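Local coordinates for protein rhodopsin (Rubrobacter xylanophilus, PDB 6KFQ) that binds retinal within a bundle of membrane helices and probably uses the light it absorbs to pump protons across the membrane, at residues 83-88 and 210-215; 144-149 and 170-175; 22-27 and 34-39; 71-76 and 114-119. All coordinates share one frame; numbering follows the deposited sequence.

In the fold
The four contacts sew together all seven membrane helices of a microbial rhodopsin. Contact 3, between helices 2-23 and 32-53, comes first along the chain; contacts 1 and 4, which share helix 70-90, cross, their segments alternating, and contact 2 is nested inside the loop closed by contact 1. Contacts 2 and 3 each have their centre about 12 Å from that of contact 1 and touch it, through F212 beside T171 on one side and D85 bonded to T38 on the other. Contact 4 lies about 21 Å from contact 1, across the centre of the chain. Contacts 2 and 4 both reach retinal, so the chromophore bridges them although their own atoms do not touch.

Contact 1: residues 83-88 and 210-215; sequences LLDLCL and VGFGLL. With MPG ([(Z)-octadec-9-enyl] (2R)-2,3-bis(oxidanyl)propanoate), chain K.
D85 and L86 of segment 83-88 of helix 70-90 meet F212 across a wide gap between two helices that run in broadly the same direction: the nearest alpha carbons, CA of D85 and CA of G213, are still 9.4 Å apart. The ring of F212 spans that gap. Its CG lies anti to the backbone N (chi1 -178°), which stretches the side chain straight out from its helix, and a long, rigid, apolar phenylalanine suits the place because it can reach the other helix without bringing a polar group into the interior. The rim of the ring does the touching. At one corner CE1 lies 3.7 Å from OD2 of D85, and CB of the same aspartate sits in the ring plane. The carboxylate is turned only 14° from that plane, so its oxygen looks at the C-H edge, an approach that is probably mildly attractive. At the far rim L86 adds a branched apolar tip, its CD2 packing 3.9 Å from CE2 of F212. OD2 of D85 has its polar partner in T38 OG1 of helix 32-53, while T171 of helix 158-184 also packs on F212. On the outer side of segment 210-215 of helix 194-218, G211 has no side chain, and a lipid chain lies directly against its backbone, C15 being 3.6 Å from CA of G211. A buried aspartate bonded to a threonine of the second helix is the arrangement of the proton donor in bacteriorhodopsin, and D85 probably corresponds to it.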
# COMPACT_ATOMS: atom_id res chain seq x y z
N LEU A 83 3.99 -5.06 -1.87
CA LEU A 83 5.31 -5.37 -2.39
C LEU A 83 5.45 -6.87 -2.62
O LEU A 83 6.05 -7.29 -3.61
CB LEU A 83 6.38 -4.86 -1.43
CG LEU A 83 6.31 -3.35 -1.23
CD1 LEU A 83 7.29 -2.90 -0.15
CD2 LEU A 83 6.60 -2.65 -2.55
N LEU A 84 4.90 -7.69 -1.72
CA LEU A 84 4.94 -9.13 -1.89
C LEU A 84 4.24 -9.55 -3.18
O LEU A 84 4.77 -10.37 -3.94
CB LEU A 84 4.30 -9.82 -0.69
CG LEU A 84 4.38 -11.35 -0.70
CD1 LEU A 84 5.83 -11.82 -0.89
CD2 LEU A 84 3.79 -11.92 0.58
N ASP A 85 3.04 -9.02 -3.44
CA ASP A 85 2.39 -9.26 -4.73
C ASP A 85 3.35 -8.95 -5.89
O ASP A 85 3.44 -9.72 -6.85
CB ASP A 85 1.14 -8.40 -4.87
CG ASP A 85 -0.12 -9.11 -4.41
OD1 ASP A 85 -0.11 -10.35 -4.26
OD2 ASP A 85 -1.14 -8.41 -4.21
N LEU A 86 4.07 -7.83 -5.81
CA LEU A 86 4.96 -7.47 -6.90
C LEU A 86 6.14 -8.43 -6.98
O LEU A 86 6.56 -8.80 -8.08
CB LEU A 86 5.45 -6.03 -6.73
CG LEU A 86 4.45 -4.90 -6.90
CD1 LEU A 86 5.10 -3.54 -6.62
CD2 LEU A 86 3.82 -4.92 -8.29
N CYS A 87 6.67 -8.85 -5.83
CA CYS A 87 7.77 -9.82 -5.83
C CYS A 87 7.34 -11.15 -6.45
O CYS A 87 8.09 -11.76 -7.21
CB CYS A 87 8.27 -10.05 -4.40
SG CYS A 87 9.18 -8.66 -3.69
N LEU A 88 6.14 -11.63 -6.10
CA LEU A 88 5.69 -12.92 -6.61
C LEU A 88 5.40 -12.88 -8.10
O LEU A 88 5.55 -13.90 -8.79
CB LEU A 88 4.46 -13.39 -5.82
CG LEU A 88 4.70 -13.52 -4.32
CD1 LEU A 88 3.40 -13.85 -3.60
CD2 LEU A 88 5.75 -14.59 -4.04
N VAL A 210 -7.56 -1.31 -4.34
CA VAL A 210 -8.62 -1.89 -5.16
C VAL A 210 -8.28 -1.78 -6.64
O VAL A 210 -8.48 -2.73 -7.39
CB VAL A 210 -9.97 -1.23 -4.84
CG1 VAL A 210 -11.06 -1.78 -5.79
CG2 VAL A 210 -10.36 -1.50 -3.40
N GLY A 211 -7.75 -0.63 -7.07
CA GLY A 211 -7.33 -0.51 -8.46
C GLY A 211 -6.21 -1.48 -8.79
O GLY A 211 -6.28 -2.22 -9.77
N PHE A 212 -5.15 -1.46 -7.97
CA PHE A 212 -4.08 -2.45 -8.05
C PHE A 212 -4.64 -3.87 -8.12
O PHE A 212 -4.34 -4.63 -9.05
CB PHE A 212 -3.15 -2.24 -6.84
CG PHE A 212 -1.93 -3.14 -6.79
CD1 PHE A 212 -2.04 -4.44 -6.31
CD2 PHE A 212 -0.67 -2.64 -7.09
CE1 PHE A 212 -0.92 -5.25 -6.21
CE2 PHE A 212 0.47 -3.45 -6.97
CZ PHE A 212 0.34 -4.74 -6.54
N GLY A 213 -5.49 -4.23 -7.15
CA GLY A 213 -5.95 -5.61 -7.07
C GLY A 213 -6.83 -6.02 -8.23
O GLY A 213 -6.77 -7.16 -8.69
N LEU A 214 -7.67 -5.10 -8.72
CA LEU A 214 -8.47 -5.38 -9.90
C LEU A 214 -7.59 -5.69 -11.10
O LEU A 214 -7.84 -6.66 -11.83
CB LEU A 214 -9.38 -4.20 -10.21
CG LEU A 214 -10.70 -4.14 -9.45
CD1 LEU A 214 -11.37 -2.78 -9.64
CD2 LEU A 214 -11.62 -5.27 -9.94
N LEU A 215 -6.56 -4.88 -11.32
CA LEU A 215 -5.64 -5.10 -12.43
C LEU A 215 -4.89 -6.42 -12.27
O LEU A 215 -4.73 -7.17 -13.24
CB LEU A 215 -4.67 -3.93 -12.55
CG LEU A 215 -5.30 -2.61 -12.96
CD1 LEU A 215 -4.29 -1.48 -12.88
CD2 LEU A 215 -5.91 -2.71 -14.36
C15 MPG K . -7.73 0.32 -11.97
C16 MPG K . -7.35 1.74 -12.30
C17 MPG K . -6.22 2.30 -11.48
C18 MPG K . -5.90 3.74 -11.81

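Contact 2: residues 144-149 and 170-175; sequences LLVSRL and LTIVLW. With RET (retinal), chain R; MPG ([(Z)-octadec-9-enyl] (2R)-2,3-bis(oxidanyl)propanoate), chain F; MPG ([(Z)-octadec-9-enyl] (2R)-2,3-bis(oxidanyl)propanoate), chain J; SO4 (sulfate ion), chain S.
I172 reaches out from helix 158-184 to meet L145 and V146 of helix 124-153. From CB the side chain divides. The CG2 branch goes to the lipid, ending 4.0 Å from C11 of one oleyl chain, while CG1, anti to the carbonyl carbon (chi1 -66°), heads for the other helix and lies 3.7 Å from CD2 of L145. The chain then runs on extended to CD1, which touches CG2 of V146 at 3.8 Å and also brushes L145 CD2. The isoleucine and valine side chains stand at about a right angle, whereas I172 and L145 meet at a slant. A forked isoleucine suits this site because one arm can serve the helix interface and the other the membrane. V146 is divided likewise: its CG1 points to the same lipid chain. W175 and R148 serve other partners. W175 has the C20 methyl of retinal over one ring face, 3.2 Å above the plane, and CG2 of T171 over the opposite face, so the indole is held flat between them. At the far end R148 grips a sulfate, probably from the crystallisation liquor, in the plane of its guanidinium: NH1 hydrogen-bonds to O1 at 2.9 Å and NH2 to O3 at 2.8 Å, both nearly straight, while NE forms a salt bridge with E152. Between the helices themselves the contact is purely hydrocarbon, which implies that it depends on the fit of branched side chains and the exclusion of water, with charge confined to the end of the segment near the sulfate.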
# COMPACT_ATOMS: atom_id res chain seq x y z
N LEU A 144 14.95 -0.58 -4.90
CA LEU A 144 14.96 -2.03 -5.02
C LEU A 144 13.93 -2.47 -6.05
O LEU A 144 14.18 -3.38 -6.85
CB LEU A 144 14.69 -2.69 -3.67
CG LEU A 144 15.87 -2.53 -2.70
CD1 LEU A 144 15.59 -3.25 -1.40
CD2 LEU A 144 17.13 -3.06 -3.33
N LEU A 145 12.78 -1.80 -6.06
CA LEU A 145 11.75 -2.12 -7.04
C LEU A 145 12.24 -1.89 -8.46
O LEU A 145 12.04 -2.73 -9.34
CB LEU A 145 10.50 -1.28 -6.75
CG LEU A 145 9.31 -1.46 -7.69
CD1 LEU A 145 8.78 -2.89 -7.63
CD2 LEU A 145 8.21 -0.46 -7.34
N VAL A 146 12.91 -0.76 -8.70
CA VAL A 146 13.27 -0.40 -10.06
C VAL A 146 14.51 -1.16 -10.51
O VAL A 146 14.57 -1.67 -11.64
CB VAL A 146 13.46 1.12 -10.18
CG1 VAL A 146 14.14 1.48 -11.49
CG2 VAL A 146 12.11 1.83 -10.06
N SER A 147 15.52 -1.26 -9.64
CA SER A 147 16.80 -1.84 -10.06
C SER A 147 16.76 -3.36 -10.13
O SER A 147 17.50 -3.95 -10.92
CB SER A 147 17.91 -1.40 -9.10
OG SER A 147 17.69 -1.94 -7.81
N ARG A 148 15.93 -4.01 -9.32
CA ARG A 148 15.90 -5.47 -9.26
C ARG A 148 14.66 -6.07 -9.90
O ARG A 148 14.77 -6.95 -10.76
CB ARG A 148 16.00 -5.92 -7.80
CG ARG A 148 15.93 -7.43 -7.61
CD ARG A 148 17.16 -8.12 -8.16
NE ARG A 148 17.07 -9.56 -7.97
CZ ARG A 148 17.54 -10.20 -6.91
NH1 ARG A 148 18.15 -9.53 -5.94
NH2 ARG A 148 17.40 -11.52 -6.82
N LEU A 149 13.46 -5.64 -9.50
CA LEU A 149 12.27 -6.37 -9.92
C LEU A 149 11.92 -6.12 -11.38
O LEU A 149 11.40 -7.03 -12.04
CB LEU A 149 11.08 -6.02 -9.02
CG LEU A 149 11.15 -6.59 -7.61
CD1 LEU A 149 9.85 -6.31 -6.86
CD2 LEU A 149 11.46 -8.07 -7.65
N LEU A 170 2.07 1.96 -11.63
CA LEU A 170 0.96 2.44 -10.82
C LEU A 170 1.38 2.64 -9.37
O LEU A 170 1.04 3.65 -8.73
CB LEU A 170 -0.20 1.45 -10.89
CG LEU A 170 -1.39 1.79 -9.99
CD1 LEU A 170 -2.06 3.08 -10.46
CD2 LEU A 170 -2.40 0.66 -9.97
N THR A 171 2.09 1.66 -8.82
CA THR A 171 2.58 1.74 -7.45
C THR A 171 3.51 2.93 -7.27
O THR A 171 3.34 3.73 -6.34
CB THR A 171 3.28 0.42 -7.11
OG1 THR A 171 2.29 -0.64 -7.04
CG2 THR A 171 4.03 0.49 -5.79
N ILE A 172 4.51 3.08 -8.14
CA ILE A 172 5.47 4.17 -7.97
C ILE A 172 4.77 5.52 -8.01
O ILE A 172 5.00 6.39 -7.16
CB ILE A 172 6.58 4.06 -9.02
CG1 ILE A 172 7.43 2.81 -8.80
CG2 ILE A 172 7.50 5.29 -8.98
CD1 ILE A 172 8.39 2.55 -9.93
N VAL A 173 3.87 5.71 -8.98
CA VAL A 173 3.17 6.99 -9.10
C VAL A 173 2.34 7.27 -7.86
O VAL A 173 2.40 8.37 -7.28
CB VAL A 173 2.30 7.01 -10.37
CG1 VAL A 173 1.41 8.24 -10.38
CG2 VAL A 173 3.20 6.99 -11.62
N LEU A 174 1.53 6.30 -7.44
CA LEU A 174 0.62 6.53 -6.32
C LEU A 174 1.39 6.67 -5.01
O LEU A 174 1.07 7.54 -4.19
CB LEU A 174 -0.41 5.40 -6.23
CG LEU A 174 -1.46 5.33 -7.33
CD1 LEU A 174 -2.36 4.13 -7.09
CD2 LEU A 174 -2.29 6.60 -7.40
N TRP A 175 2.40 5.83 -4.79
CA TRP A 175 3.08 5.87 -3.50
C TRP A 175 3.82 7.18 -3.30
O TRP A 175 3.93 7.66 -2.18
CB TRP A 175 4.04 4.69 -3.34
CG TRP A 175 3.37 3.35 -3.13
CD1 TRP A 175 2.18 2.93 -3.65
CD2 TRP A 175 3.87 2.25 -2.34
NE1 TRP A 175 1.91 1.64 -3.24
CE2 TRP A 175 2.93 1.20 -2.44
CE3 TRP A 175 5.02 2.06 -1.56
CZ2 TRP A 175 3.11 -0.02 -1.79
CZ3 TRP A 175 5.20 0.85 -0.92
CH2 TRP A 175 4.25 -0.18 -1.03
C1 RET R . 4.64 8.66 4.83
C2 RET R . 5.19 9.87 5.61
C3 RET R . 6.70 9.91 5.75
C4 RET R . 7.38 9.85 4.39
C5 RET R . 6.75 8.85 3.44
C6 RET R . 5.57 8.25 3.67
C7 RET R . 5.04 7.31 2.70
C8 RET R . 3.96 6.49 2.76
C9 RET R . 3.45 5.57 1.77
C10 RET R . 2.25 5.00 1.97
C11 RET R . 1.56 4.06 1.13
C12 RET R . 0.38 3.56 1.50
C13 RET R . -0.42 2.60 0.77
C14 RET R . -1.54 2.12 1.36
C15 RET R . -2.45 1.14 0.84
C16 RET R . 4.48 7.51 5.84
C17 RET R . 3.25 9.10 4.34
C18 RET R . 7.68 8.48 2.32
C19 RET R . 4.27 5.30 0.54
C20 RET R . 0.06 2.16 -0.58
C4 MPG F . 11.77 1.67 -14.67
C5 MPG F . 10.42 2.31 -14.90
C6 MPG F . 10.10 3.44 -13.95
C7 MPG F . 8.71 4.05 -14.14
C8 MPG F . 8.47 5.26 -13.29
C9 MPG F . 7.10 5.84 -13.43
C10 MPG F . 6.74 6.98 -12.88
C11 MPG F . 7.67 7.84 -12.09
C12 MPG F . 7.14 9.21 -11.80
C13 MPG F . 6.04 9.28 -10.76
C14 MPG F . 5.55 10.69 -10.52
C15 MPG F . 4.58 10.86 -9.38
C16 MPG F . 4.13 12.29 -9.20
C17 MPG F . 3.30 12.60 -7.98
C18 MPG F . 2.94 14.07 -7.86
C14 MPG J . -1.21 2.93 -14.98
C15 MPG J . -0.01 3.82 -14.80
C16 MPG J . -0.05 4.68 -13.56
C17 MPG J . -1.21 5.63 -13.47
C18 MPG J . -1.18 6.54 -12.27
S SO4 S . 18.66 -12.42 -3.33
O1 SO4 S . 19.05 -11.05 -3.63
O2 SO4 S . 17.70 -12.46 -2.23
O3 SO4 S . 18.06 -13.00 -4.53
O4 SO4 S . 19.83 -13.21 -2.95

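Contact 3: residues 22-27 and 34-39; sequences FLLTNA and FFVITA
In F35 the ring carbon CG lies anti to the carbonyl carbon and beside the backbone N (chi1 -65°), which swings the phenyl ring toward segment 22-27 and under A27. That alanine has left helical conformation (psi 140°), and its methyl comes down over one face of the ring: CB stands 3.7 Å from the ring centroid, 26° off the normal, a clear CH-pi contact. The methyl is displaced toward the CE2 side, where CB of A27 and CE2 of F35 are 3.4 Å apart. Alanine suits the place because a small group can settle so closely on an aromatic face. Nearer the helix body, CB of L23 packs 3.7 Å from CE1 of F35, and CB of L24 lies against the phenylalanine's own CB. L24 sends its tip the other way, away from the ring, where CD1 meets CG2 of V36 at 3.7 Å. The turn beneath is pinned by T25, whose OG1 donates to F22 O at 2.9 Å; the same carbonyl also accepts from the backbone N of T25, so two bonds fix it. The contact closes the short turn of the hairpin formed by helices 2-23 and 32-53, the first two membrane helices of the seven-helix bundle. L217 of helix 194-218 touches both L23 and F35, L223 of helix 220-228 adds to the packing round F35, and R220 of that last helix bonds to N26 O.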
# COMPACT_ATOMS: atom_id res chain seq x y z
N PHE A 22 -14.51 -13.31 -4.29
CA PHE A 22 -15.31 -14.00 -5.29
C PHE A 22 -14.45 -14.51 -6.45
O PHE A 22 -14.59 -15.66 -6.88
CB PHE A 22 -16.40 -13.08 -5.83
CG PHE A 22 -17.15 -13.66 -6.99
CD1 PHE A 22 -18.19 -14.56 -6.77
CD2 PHE A 22 -16.81 -13.35 -8.29
CE1 PHE A 22 -18.88 -15.12 -7.82
CE2 PHE A 22 -17.50 -13.92 -9.36
CZ PHE A 22 -18.53 -14.80 -9.12
N LEU A 23 -13.57 -13.65 -6.99
CA LEU A 23 -12.74 -14.06 -8.12
C LEU A 23 -11.87 -15.26 -7.79
O LEU A 23 -11.46 -16.00 -8.70
CB LEU A 23 -11.85 -12.90 -8.58
CG LEU A 23 -12.46 -11.60 -9.09
CD1 LEU A 23 -11.34 -10.55 -9.24
CD2 LEU A 23 -13.18 -11.82 -10.41
N LEU A 24 -11.58 -15.46 -6.50
CA LEU A 24 -10.77 -16.60 -6.08
C LEU A 24 -11.36 -17.91 -6.57
O LEU A 24 -10.63 -18.85 -6.92
CB LEU A 24 -10.64 -16.59 -4.56
CG LEU A 24 -9.70 -17.56 -3.83
CD1 LEU A 24 -9.38 -17.03 -2.45
CD2 LEU A 24 -10.29 -18.95 -3.71
N THR A 25 -12.70 -18.00 -6.61
CA THR A 25 -13.35 -19.26 -6.96
C THR A 25 -13.12 -19.66 -8.41
O THR A 25 -13.37 -20.82 -8.76
CB THR A 25 -14.85 -19.17 -6.65
OG1 THR A 25 -15.48 -18.28 -7.58
CG2 THR A 25 -15.06 -18.65 -5.24
N ASN A 26 -12.66 -18.75 -9.26
CA ASN A 26 -12.27 -19.07 -10.63
C ASN A 26 -10.80 -18.72 -10.87
O ASN A 26 -10.40 -18.44 -12.00
CB ASN A 26 -13.17 -18.34 -11.63
CG ASN A 26 -13.06 -18.90 -13.05
OD1 ASN A 26 -12.72 -20.07 -13.24
ND2 ASN A 26 -13.35 -18.06 -14.04
N ALA A 27 -9.99 -18.75 -9.82
CA ALA A 27 -8.57 -18.43 -9.95
C ALA A 27 -7.87 -19.50 -10.77
O ALA A 27 -8.15 -20.69 -10.62
CB ALA A 27 -7.91 -18.32 -8.58
N PHE A 34 -2.30 -15.39 -4.84
CA PHE A 34 -2.43 -13.99 -5.24
C PHE A 34 -3.77 -13.42 -4.80
O PHE A 34 -3.85 -12.32 -4.25
CB PHE A 34 -2.27 -13.85 -6.76
CG PHE A 34 -0.85 -13.88 -7.24
CD1 PHE A 34 0.01 -12.84 -6.93
CD2 PHE A 34 -0.39 -14.93 -8.01
CE1 PHE A 34 1.33 -12.86 -7.39
CE2 PHE A 34 0.93 -14.96 -8.47
CZ PHE A 34 1.78 -13.92 -8.15
N PHE A 35 -4.85 -14.17 -5.05
CA PHE A 35 -6.18 -13.71 -4.68
C PHE A 35 -6.31 -13.56 -3.17
O PHE A 35 -6.96 -12.63 -2.68
CB PHE A 35 -7.23 -14.67 -5.24
CG PHE A 35 -7.28 -14.71 -6.75
CD1 PHE A 35 -8.26 -14.02 -7.44
CD2 PHE A 35 -6.30 -15.38 -7.47
CE1 PHE A 35 -8.28 -14.02 -8.82
CE2 PHE A 35 -6.31 -15.38 -8.85
CZ PHE A 35 -7.31 -14.71 -9.52
N VAL A 36 -5.68 -14.47 -2.42
CA VAL A 36 -5.74 -14.40 -0.96
C VAL A 36 -4.98 -13.18 -0.45
O VAL A 36 -5.49 -12.43 0.39
CB VAL A 36 -5.20 -15.70 -0.35
CG1 VAL A 36 -5.16 -15.61 1.16
CG2 VAL A 36 -6.05 -16.88 -0.79
N ILE A 37 -3.76 -12.97 -0.95
CA ILE A 37 -2.96 -11.82 -0.52
C ILE A 37 -3.68 -10.52 -0.84
O ILE A 37 -3.70 -9.58 -0.03
CB ILE A 37 -1.57 -11.85 -1.17
CG1 ILE A 37 -0.78 -13.08 -0.72
CG2 ILE A 37 -0.82 -10.57 -0.88
CD1 ILE A 37 0.59 -13.21 -1.41
N THR A 38 -4.26 -10.43 -2.04
CA THR A 38 -4.84 -9.17 -2.49
C THR A 38 -6.17 -8.88 -1.79
O THR A 38 -6.49 -7.71 -1.53
CB THR A 38 -5.01 -9.21 -4.01
OG1 THR A 38 -3.73 -9.47 -4.61
CG2 THR A 38 -5.54 -7.90 -4.53
N ALA A 39 -6.93 -9.92 -1.46
CA ALA A 39 -8.14 -9.72 -0.66
C ALA A 39 -7.81 -9.36 0.78
O ALA A 39 -8.59 -8.66 1.44
CB ALA A 39 -9.02 -10.98 -0.72

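Contact 4: residues 71-76 and 114-119; sequences RYIDWV and TGLWAG. With RET (retinal), chain R; MPG ([(Z)-octadec-9-enyl] (2R)-2,3-bis(oxidanyl)propanoate), chain B.
Y72 lays its ring against the backbone of the helix opposite, at G115 and L116, instead of meeting side chains alone. CA of L116 hangs over one face, 3.9 Å from the ring centroid and 24° off its normal, a CH-pi contact made by an alpha carbon. The main chain also comes close to single ring atoms, with CD2 of Y72 3.5 Å from N of L116. Glycine at 115 suits the site, since it offers bare backbone both to the tyrosine and to retinal, whose C16 methyl lies 4.0 Å from CA of G115. L116 carries the rest: its CB rests on the tyrosine ring, and CD1 reaches 3.7 Å to CD1 of Y72. The two helices run almost exactly antiparallel (171°). They form one side of the retinal pocket, and residues 71-75 read RYIDW, the family signature of microbial rhodopsins on their third helix. D74 in it touches K209, the probable attachment site of the chromophore, and by analogy with bacteriorhodopsin belongs to the counterion group. W75, one turn on from Y72, is packed from both sides: CG of R71 lies 3.3 Å above one face, and the polyene covers the other, with retinal C14 3.5 Å from CD1 of W75. At the ring edge of Y72 sits the retinal methyl C16, while the phenol OH beyond it hydrogen-bonds to E187. On the lipid side W117 turns its indole to the head of a bound lipid, an amphipathic aromatic well suited to the membrane boundary.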
# COMPACT_ATOMS: atom_id res chain seq x y z
N ARG A 71 -4.53 4.60 10.35
CA ARG A 71 -4.01 4.65 8.99
C ARG A 71 -2.69 3.89 8.86
O ARG A 71 -2.50 3.08 7.94
CB ARG A 71 -3.84 6.13 8.64
CG ARG A 71 -3.40 6.42 7.27
CD ARG A 71 -3.36 7.92 6.99
NE ARG A 71 -4.57 8.66 7.34
CZ ARG A 71 -5.75 8.56 6.72
NH1 ARG A 71 -5.94 7.70 5.73
NH2 ARG A 71 -6.77 9.32 7.13
N TYR A 72 -1.77 4.15 9.77
CA TYR A 72 -0.43 3.57 9.67
C TYR A 72 -0.40 2.09 10.04
O TYR A 72 0.50 1.37 9.60
CB TYR A 72 0.54 4.36 10.56
CG TYR A 72 0.66 5.82 10.17
CD1 TYR A 72 -0.30 6.76 10.56
CD2 TYR A 72 1.75 6.27 9.41
CE1 TYR A 72 -0.19 8.09 10.21
CE2 TYR A 72 1.86 7.60 9.05
CZ TYR A 72 0.89 8.51 9.45
OH TYR A 72 1.02 9.84 9.10
N ILE A 73 -1.36 1.63 10.85
CA ILE A 73 -1.41 0.22 11.20
C ILE A 73 -1.86 -0.59 9.99
O ILE A 73 -1.32 -1.67 9.71
CB ILE A 73 -2.34 -0.01 12.41
CG1 ILE A 73 -2.02 1.00 13.52
CG2 ILE A 73 -2.21 -1.44 12.90
CD1 ILE A 73 -0.61 0.92 14.03
N ASP A 74 -2.87 -0.08 9.28
CA ASP A 74 -3.19 -0.55 7.94
C ASP A 74 -1.92 -0.63 7.09
O ASP A 74 -1.53 -1.71 6.63
CB ASP A 74 -4.24 0.41 7.34
CG ASP A 74 -4.54 0.18 5.85
OD1 ASP A 74 -3.74 -0.43 5.12
OD2 ASP A 74 -5.61 0.68 5.41
N TRP A 75 -1.24 0.50 6.92
CA TRP A 75 -0.13 0.57 5.98
C TRP A 75 0.98 -0.40 6.33
O TRP A 75 1.55 -1.04 5.44
CB TRP A 75 0.42 1.99 5.93
CG TRP A 75 -0.53 2.99 5.36
CD1 TRP A 75 -1.74 2.74 4.76
CD2 TRP A 75 -0.35 4.41 5.32
NE1 TRP A 75 -2.32 3.92 4.37
CE2 TRP A 75 -1.48 4.96 4.69
CE3 TRP A 75 0.66 5.26 5.76
CZ2 TRP A 75 -1.63 6.32 4.48
CZ3 TRP A 75 0.51 6.63 5.56
CH2 TRP A 75 -0.62 7.14 4.93
N VAL A 76 1.32 -0.52 7.62
CA VAL A 76 2.47 -1.34 7.99
C VAL A 76 2.22 -2.81 7.67
O VAL A 76 3.17 -3.59 7.54
CB VAL A 76 2.83 -1.14 9.48
CG1 VAL A 76 1.99 -2.02 10.37
CG2 VAL A 76 4.33 -1.40 9.71
N THR A 114 8.43 4.88 10.81
CA THR A 114 9.04 6.18 11.09
C THR A 114 8.11 7.31 10.66
O THR A 114 8.21 8.42 11.19
CB THR A 114 10.41 6.33 10.40
OG1 THR A 114 10.27 6.13 8.99
CG2 THR A 114 11.42 5.33 10.96
N GLY A 115 7.23 7.05 9.70
CA GLY A 115 6.23 8.05 9.34
C GLY A 115 5.16 8.19 10.41
O GLY A 115 4.69 9.29 10.70
N LEU A 116 4.76 7.06 11.01
CA LEU A 116 3.85 7.11 12.15
C LEU A 116 4.48 7.86 13.32
O LEU A 116 3.83 8.69 13.97
CB LEU A 116 3.47 5.69 12.56
CG LEU A 116 2.72 5.55 13.89
CD1 LEU A 116 1.40 6.31 13.86
CD2 LEU A 116 2.50 4.09 14.22
N TRP A 117 5.76 7.56 13.59
CA TRP A 117 6.49 8.26 14.64
C TRP A 117 6.57 9.75 14.36
O TRP A 117 6.36 10.57 15.26
CB TRP A 117 7.89 7.65 14.76
CG TRP A 117 8.70 8.16 15.88
CD1 TRP A 117 8.29 8.95 16.91
CD2 TRP A 117 10.10 7.92 16.09
NE1 TRP A 117 9.35 9.21 17.75
CE2 TRP A 117 10.47 8.59 17.26
CE3 TRP A 117 11.07 7.20 15.39
CZ2 TRP A 117 11.77 8.57 17.76
CZ3 TRP A 117 12.37 7.18 15.88
CH2 TRP A 117 12.71 7.86 17.06
N ALA A 118 6.85 10.12 13.11
CA ALA A 118 6.86 11.53 12.73
C ALA A 118 5.48 12.16 12.93
O ALA A 118 5.38 13.27 13.46
CB ALA A 118 7.30 11.68 11.27
N GLY A 119 4.42 11.46 12.53
CA GLY A 119 3.08 12.02 12.68
C GLY A 119 2.69 12.23 14.13
O GLY A 119 2.04 13.22 14.47
C1 RET R . 4.64 8.66 4.83
C2 RET R . 5.19 9.87 5.61
C3 RET R . 6.70 9.91 5.75
C4 RET R . 7.38 9.85 4.39
C5 RET R . 6.75 8.85 3.44
C6 RET R . 5.57 8.25 3.67
C7 RET R . 5.04 7.31 2.70
C8 RET R . 3.96 6.49 2.76
C9 RET R . 3.45 5.57 1.77
C10 RET R . 2.25 5.00 1.97
C11 RET R . 1.56 4.06 1.13
C12 RET R . 0.38 3.56 1.50
C13 RET R . -0.42 2.60 0.77
C14 RET R . -1.54 2.12 1.36
C15 RET R . -2.45 1.14 0.84
C16 RET R . 4.48 7.51 5.84
C17 RET R . 3.25 9.10 4.34
C18 RET R . 7.68 8.48 2.32
C19 RET R . 4.27 5.30 0.54
C20 RET R . 0.06 2.16 -0.58
C2 MPG B . 14.71 11.99 16.48
C3 MPG B . 15.34 10.82 15.76
C4 MPG B . 16.27 11.23 14.64
C5 MPG B . 17.70 11.49 15.06
C6 MPG B . 18.56 10.25 15.16
C7 MPG B . 18.90 9.62 13.82
C8 MPG B . 19.82 8.43 13.90
C9 MPG B . 20.26 7.93 12.56
C10 MPG B . 20.13 6.73 12.06
C11 MPG B . 20.57 6.34 10.68
C12 MPG B . 21.53 5.19 10.63
C13 MPG B . 20.87 3.81 10.57
C14 MPG B . 21.85 2.68 10.37
C15 MPG B . 21.22 1.33 10.10
C16 MPG B . 22.23 0.23 9.85
C17 MPG B . 21.67 -1.13 9.54
C18 MPG B . 22.74 -2.19 9.34
O1 MPG B . 12.92 12.76 17.91
C1 MPG B . 13.59 11.58 17.40
CXD MPG B . 11.31 13.86 19.27
O2 MPG B . 11.96 14.98 18.68
C21 MPG B . 11.42 13.89 20.78
O3 MPG B . 10.84 15.08 21.28
O4 MPG B . 11.39 11.49 18.97
CX3 MPG B . 11.88 12.56 18.71